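Side-chain contacts in geobacter metallireducens SMUG1 (Geobacter metallireducens, PDB 5H9I), which belongs to the uracil DNA glycosylase superfamily, with an alpha/beta fold built round a four-stranded parallel sheet, and has bound xanthine: residues Thr81-Ile86 and Phe120-Phe125; Ala169-Leu174 and His198-Gly203. One frame throughout, in Å; residues are numbered along the deposited sequence.

Contact 1. Residues Thr81-Ile86 and Phe120-Phe125; sequences TEWLGI and FIRERF. With LEA (pentanoic acid), chain H; IPA (isopropyl alcohol), chain G.
Trp83, near the end of helix 77-84, faces Arg122 of helix 112-125 with their CA atoms 7.9 Å apart, the gap filled largely by the indole and the arginine chain. The arginine's aliphatic part lies over one face of the indole: CD stands 3.8 Å from the centroid of the five-membered ring, 26° off its normal, a CH-pi contact. Both residues hold CG anti to the backbone N, and the two side chains run past each other in opposite directions. Arg122 bends at chi3 (49°), and its guanidinium plane stands 72° from the indole plane, which rules out a flat stack; NH1 lies beside Trp83 CB. Arg122 NH1 also gives a hydrogen bond of 3.0 Å to a water that lies in the guanidinium plane at its edge. That water in turn donates to Glu82 OE1 at 2.9 Å, linking opposite charges whose nearest atoms do not touch. Farther along the indole, Trp83 CH2 meets Ile121 CG2 at 3.7 Å, while Trp83 NE1 is hydrogen-bonded to Gly126 O just beyond the second helix. The pairing is an arginine-on-tryptophan CH-pi contact between two helices, the second of which contributes Arg124 and Phe125 to the pentanoic acid pocket.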
# COMPACT_ATOMS: atom_id res chain seq x y z
N THR A 81 -1.52 -10.48 -11.72
CA THR A 81 -2.25 -11.27 -12.67
C THR A 81 -2.07 -12.77 -12.47
O THR A 81 -3.06 -13.52 -12.53
CB THR A 81 -1.92 -10.89 -14.17
OG1 THR A 81 -0.61 -11.26 -14.46
CG2 THR A 81 -2.09 -9.53 -14.39
N GLU A 82 -0.85 -13.22 -12.21
CA GLU A 82 -0.50 -14.65 -12.22
C GLU A 82 -0.81 -15.26 -10.86
O GLU A 82 -1.28 -16.41 -10.83
CB GLU A 82 0.99 -14.87 -12.56
CG GLU A 82 1.27 -14.44 -14.02
CD GLU A 82 2.79 -14.39 -14.40
OE1 GLU A 82 3.68 -14.72 -13.56
OE2 GLU A 82 3.10 -13.98 -15.59
N TRP A 83 -0.53 -14.57 -9.76
CA TRP A 83 -0.66 -15.23 -8.45
C TRP A 83 -2.01 -14.86 -7.87
O TRP A 83 -2.70 -15.78 -7.37
CB TRP A 83 0.48 -14.80 -7.53
CG TRP A 83 0.52 -15.74 -6.33
CD1 TRP A 83 0.66 -17.12 -6.37
CD2 TRP A 83 0.52 -15.37 -4.97
NE1 TRP A 83 0.68 -17.60 -5.07
CE2 TRP A 83 0.58 -16.58 -4.21
CE3 TRP A 83 0.33 -14.15 -4.29
CZ2 TRP A 83 0.60 -16.56 -2.83
CZ3 TRP A 83 0.28 -14.15 -2.95
CH2 TRP A 83 0.43 -15.39 -2.23
N LEU A 84 -2.39 -13.61 -7.88
CA LEU A 84 -3.62 -13.19 -7.25
C LEU A 84 -4.81 -13.43 -8.17
O LEU A 84 -5.96 -13.45 -7.73
CB LEU A 84 -3.56 -11.72 -6.79
CG LEU A 84 -2.54 -11.38 -5.74
CD1 LEU A 84 -2.50 -9.89 -5.41
CD2 LEU A 84 -2.76 -12.25 -4.47
N GLY A 85 -4.56 -13.54 -9.46
CA GLY A 85 -5.66 -13.67 -10.41
C GLY A 85 -6.48 -12.52 -10.63
O GLY A 85 -7.70 -12.65 -10.96
N ILE A 86 -5.91 -11.34 -10.55
CA ILE A 86 -6.61 -10.10 -10.77
C ILE A 86 -6.10 -9.40 -12.02
O ILE A 86 -4.92 -9.25 -12.18
CB ILE A 86 -6.44 -9.19 -9.53
CG1 ILE A 86 -7.22 -9.77 -8.36
CG2 ILE A 86 -6.97 -7.77 -9.81
CD1 ILE A 86 -7.00 -8.99 -7.07
N PHE A 120 8.31 -13.29 -2.34
CA PHE A 120 8.71 -13.89 -1.05
C PHE A 120 7.48 -14.44 -0.39
O PHE A 120 7.48 -15.51 0.11
CB PHE A 120 9.38 -12.78 -0.22
CG PHE A 120 9.58 -13.04 1.27
CD1 PHE A 120 10.34 -14.02 1.70
CD2 PHE A 120 9.10 -12.13 2.17
CE1 PHE A 120 10.58 -14.17 3.08
CE2 PHE A 120 9.33 -12.25 3.51
CZ PHE A 120 10.09 -13.30 3.96
N ILE A 121 6.40 -13.69 -0.44
CA ILE A 121 5.16 -14.28 0.15
C ILE A 121 4.73 -15.54 -0.59
O ILE A 121 4.31 -16.52 0.09
CB ILE A 121 4.10 -13.16 0.10
CG1 ILE A 121 4.35 -12.08 1.16
CG2 ILE A 121 2.69 -13.81 0.26
CD1 ILE A 121 3.66 -10.75 1.01
N ARG A 122 4.78 -15.56 -1.90
CA ARG A 122 4.43 -16.72 -2.65
C ARG A 122 5.33 -17.91 -2.29
O ARG A 122 4.91 -18.99 -2.13
CB ARG A 122 4.46 -16.45 -4.17
CG ARG A 122 4.22 -17.68 -5.03
CD ARG A 122 4.08 -17.42 -6.52
NE ARG A 122 5.15 -16.57 -6.99
CZ ARG A 122 5.12 -15.80 -8.07
NH1 ARG A 122 4.08 -15.77 -8.89
NH2 ARG A 122 6.18 -15.04 -8.34
N GLU A 123 6.60 -17.64 -2.23
CA GLU A 123 7.55 -18.71 -1.81
C GLU A 123 7.22 -19.18 -0.44
O GLU A 123 7.38 -20.43 -0.22
CB GLU A 123 8.97 -18.14 -1.86
CG GLU A 123 9.47 -17.93 -3.26
CD GLU A 123 10.80 -17.18 -3.29
OE1 GLU A 123 11.34 -16.80 -2.20
OE2 GLU A 123 11.26 -16.97 -4.44
N ARG A 124 6.89 -18.37 0.53
CA ARG A 124 6.69 -18.82 1.94
C ARG A 124 5.34 -19.51 2.05
O ARG A 124 5.20 -20.50 2.78
CB ARG A 124 6.77 -17.71 2.90
CG ARG A 124 8.12 -17.00 3.10
CD ARG A 124 9.18 -17.96 3.62
NE ARG A 124 8.87 -18.33 5.01
CZ ARG A 124 9.71 -19.05 5.76
NH1 ARG A 124 10.85 -19.38 5.21
NH2 ARG A 124 9.38 -19.37 6.98
N PHE A 125 4.30 -19.06 1.34
CA PHE A 125 2.93 -19.53 1.60
C PHE A 125 2.31 -20.32 0.53
O PHE A 125 1.29 -21.03 0.78
CB PHE A 125 2.04 -18.27 1.86
CG PHE A 125 2.29 -17.60 3.15
CD1 PHE A 125 3.39 -16.72 3.31
CD2 PHE A 125 1.58 -17.95 4.30
CE1 PHE A 125 3.61 -16.17 4.55
CE2 PHE A 125 1.82 -17.34 5.51
CZ PHE A 125 2.87 -16.44 5.64
C2 LEA H . 3.98 -20.25 5.74
O2 LEA H . 4.78 -19.40 5.43
C3 LEA H . 3.34 -20.15 7.05
C4 LEA H . 3.76 -21.36 7.78
C5 LEA H . 2.70 -22.41 7.86
C6 LEA H . 3.02 -23.56 8.85
O1 LEA H . 3.75 -21.20 5.02
C1 IPA G . -3.81 -15.91 -13.52
C2 IPA G . -4.95 -16.58 -12.85
C3 IPA G . -5.60 -17.56 -13.85
O2 IPA G . -4.51 -17.08 -11.52
O HOH W 1 4.52 -13.66 -11.02

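Contact 2. Residues Ala169-Leu174 and His198-Gly203; sequences ACDLAL and HEALEG
Two helices of the alpha/beta fold, 160-181 and 191-201, meet here, joined in sequence through strand 185-189 of the parallel sheet. The CA of Ala200 comes within 5.1 Å of the CA of Asp171, a close approach allowed by the small side chain of Ala200. Ala200 CB points toward the opposite helix and touches Asp171 OD1 at 3.7 Å and Leu174 CD2 at 3.9 Å, thus resting on residues one helical turn apart. Leu174 carries the apolar half of the contact. Its CG, anti to the backbone N (chi1 -179°), also lies 4.3 Å from Leu201 CD2; Leu201 leaves its backbone alongside the interface, and CD2 then swings in to Leu174. On the inner side Leu174 packs against Leu56 and Val58 of strand 55-59, so the same leucine joins the helix pair to the sheet.

Asp171 turns its carbon atoms as well as OD1 to the alanine methyl, with CB 3.9 Å from Ala200 CB. The polar duty of OD1 lies elsewhere: it accepts a hydrogen bond from Tyr140 OH and forms a salt bridge with Arg196, one turn before Ala200. These two partners probably limit rotation of the carboxylate and favour its charged form. Helix 160-181 links strands 135-139 and 185-189, and helix 191-201 links 185-189 and 207-211; the contact thus joins the helices of two successive beta-alpha-beta crossovers, with Leu174 reaching strand 55-59.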
# COMPACT_ATOMS: atom_id res chain seq x y z
N ALA A 169 -6.40 12.15 7.17
CA ALA A 169 -7.30 11.28 6.42
C ALA A 169 -6.74 9.77 6.41
O ALA A 169 -7.49 8.84 6.63
CB ALA A 169 -7.49 11.75 5.02
N CYS A 170 -5.44 9.67 6.11
CA CYS A 170 -4.79 8.36 6.09
C CYS A 170 -4.75 7.68 7.44
O CYS A 170 -4.98 6.46 7.60
CB CYS A 170 -3.40 8.48 5.47
SG CYS A 170 -3.42 8.96 3.72
N ASP A 171 -4.53 8.47 8.51
CA ASP A 171 -4.59 7.88 9.88
C ASP A 171 -5.98 7.30 10.23
O ASP A 171 -6.08 6.25 10.83
CB ASP A 171 -4.25 8.99 10.94
CG ASP A 171 -2.81 9.42 11.00
OD1 ASP A 171 -1.92 8.87 10.31
OD2 ASP A 171 -2.58 10.50 11.71
N LEU A 172 -7.00 8.08 9.84
CA LEU A 172 -8.35 7.63 10.10
C LEU A 172 -8.67 6.28 9.34
O LEU A 172 -9.20 5.34 9.93
CB LEU A 172 -9.37 8.68 9.67
CG LEU A 172 -10.86 8.27 9.62
CD1 LEU A 172 -11.30 7.80 10.99
CD2 LEU A 172 -11.66 9.45 9.11
N ALA A 173 -8.20 6.24 8.08
CA ALA A 173 -8.45 5.01 7.29
C ALA A 173 -7.69 3.85 7.94
O ALA A 173 -8.15 2.72 7.94
CB ALA A 173 -8.03 5.20 5.84
N LEU A 174 -6.47 4.09 8.41
CA LEU A 174 -5.71 3.04 9.02
C LEU A 174 -6.32 2.50 10.34
O LEU A 174 -6.41 1.34 10.57
CB LEU A 174 -4.22 3.45 9.26
CG LEU A 174 -3.29 2.46 9.86
CD1 LEU A 174 -3.25 1.12 9.13
CD2 LEU A 174 -1.88 3.13 9.99
N HIS A 198 2.89 3.90 14.24
CA HIS A 198 2.97 4.23 15.66
C HIS A 198 2.12 5.45 15.91
O HIS A 198 1.38 5.46 16.95
CB HIS A 198 4.42 4.49 16.06
CG HIS A 198 5.29 3.30 16.17
ND1 HIS A 198 5.13 2.34 17.11
CD2 HIS A 198 6.38 2.95 15.47
CE1 HIS A 198 6.08 1.43 16.99
NE2 HIS A 198 6.83 1.77 15.96
N GLU A 199 2.13 6.42 15.05
CA GLU A 199 1.38 7.70 15.27
C GLU A 199 -0.14 7.47 15.23
O GLU A 199 -0.90 7.96 16.06
CB GLU A 199 1.71 8.77 14.26
CG GLU A 199 3.08 9.41 14.40
CD GLU A 199 3.10 10.51 15.47
OE1 GLU A 199 2.20 11.32 15.47
OE2 GLU A 199 3.98 10.46 16.28
N ALA A 200 -0.61 6.71 14.26
CA ALA A 200 -2.01 6.52 14.06
C ALA A 200 -2.67 5.59 15.06
O ALA A 200 -3.85 5.74 15.32
CB ALA A 200 -2.27 6.02 12.61
N LEU A 201 -1.94 4.59 15.53
CA LEU A 201 -2.47 3.48 16.28
C LEU A 201 -2.13 3.46 17.79
O LEU A 201 -2.46 2.51 18.45
CB LEU A 201 -2.04 2.15 15.65
CG LEU A 201 -2.45 2.04 14.21
CD1 LEU A 201 -1.81 0.79 13.61
CD2 LEU A 201 -3.94 1.99 14.06
N GLU A 202 -1.48 4.53 18.26
CA GLU A 202 -1.23 4.58 19.71
C GLU A 202 -2.54 4.47 20.51
O GLU A 202 -3.53 5.10 20.21
CB GLU A 202 -0.51 5.84 20.01
CG GLU A 202 -0.11 5.90 21.49
CD GLU A 202 0.65 7.11 21.85
OE1 GLU A 202 1.68 7.33 21.24
OE2 GLU A 202 0.10 7.86 22.71
N GLY A 203 -2.50 3.59 21.51
CA GLY A 203 -3.59 3.25 22.35
C GLY A 203 -4.47 2.18 21.90
O GLY A 203 -5.34 1.72 22.64

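In the fold
Along the chain the contacts come in series: contact 1 is closed by helix 112-125 before contact 2 opens in helix 160-181. Their centres are 28 Å apart, on opposite sides of the chain's centre, and their nearest atoms are about 16 Å from one another, so neither touches the other. Each segment lies wholly or partly on a helix, within the part of the chain that matches the uracil DNA glycosylase superfamily. Contact 2 lies against the parallel sheet through Leu174, whereas the helices of contact 1 belong to the part of the chain between strands 55-59 and 135-139. The side chains of Ile121 and Leu174 are about 11 and 12 Å from the bound xanthine, so both contacts stand back from its pocket.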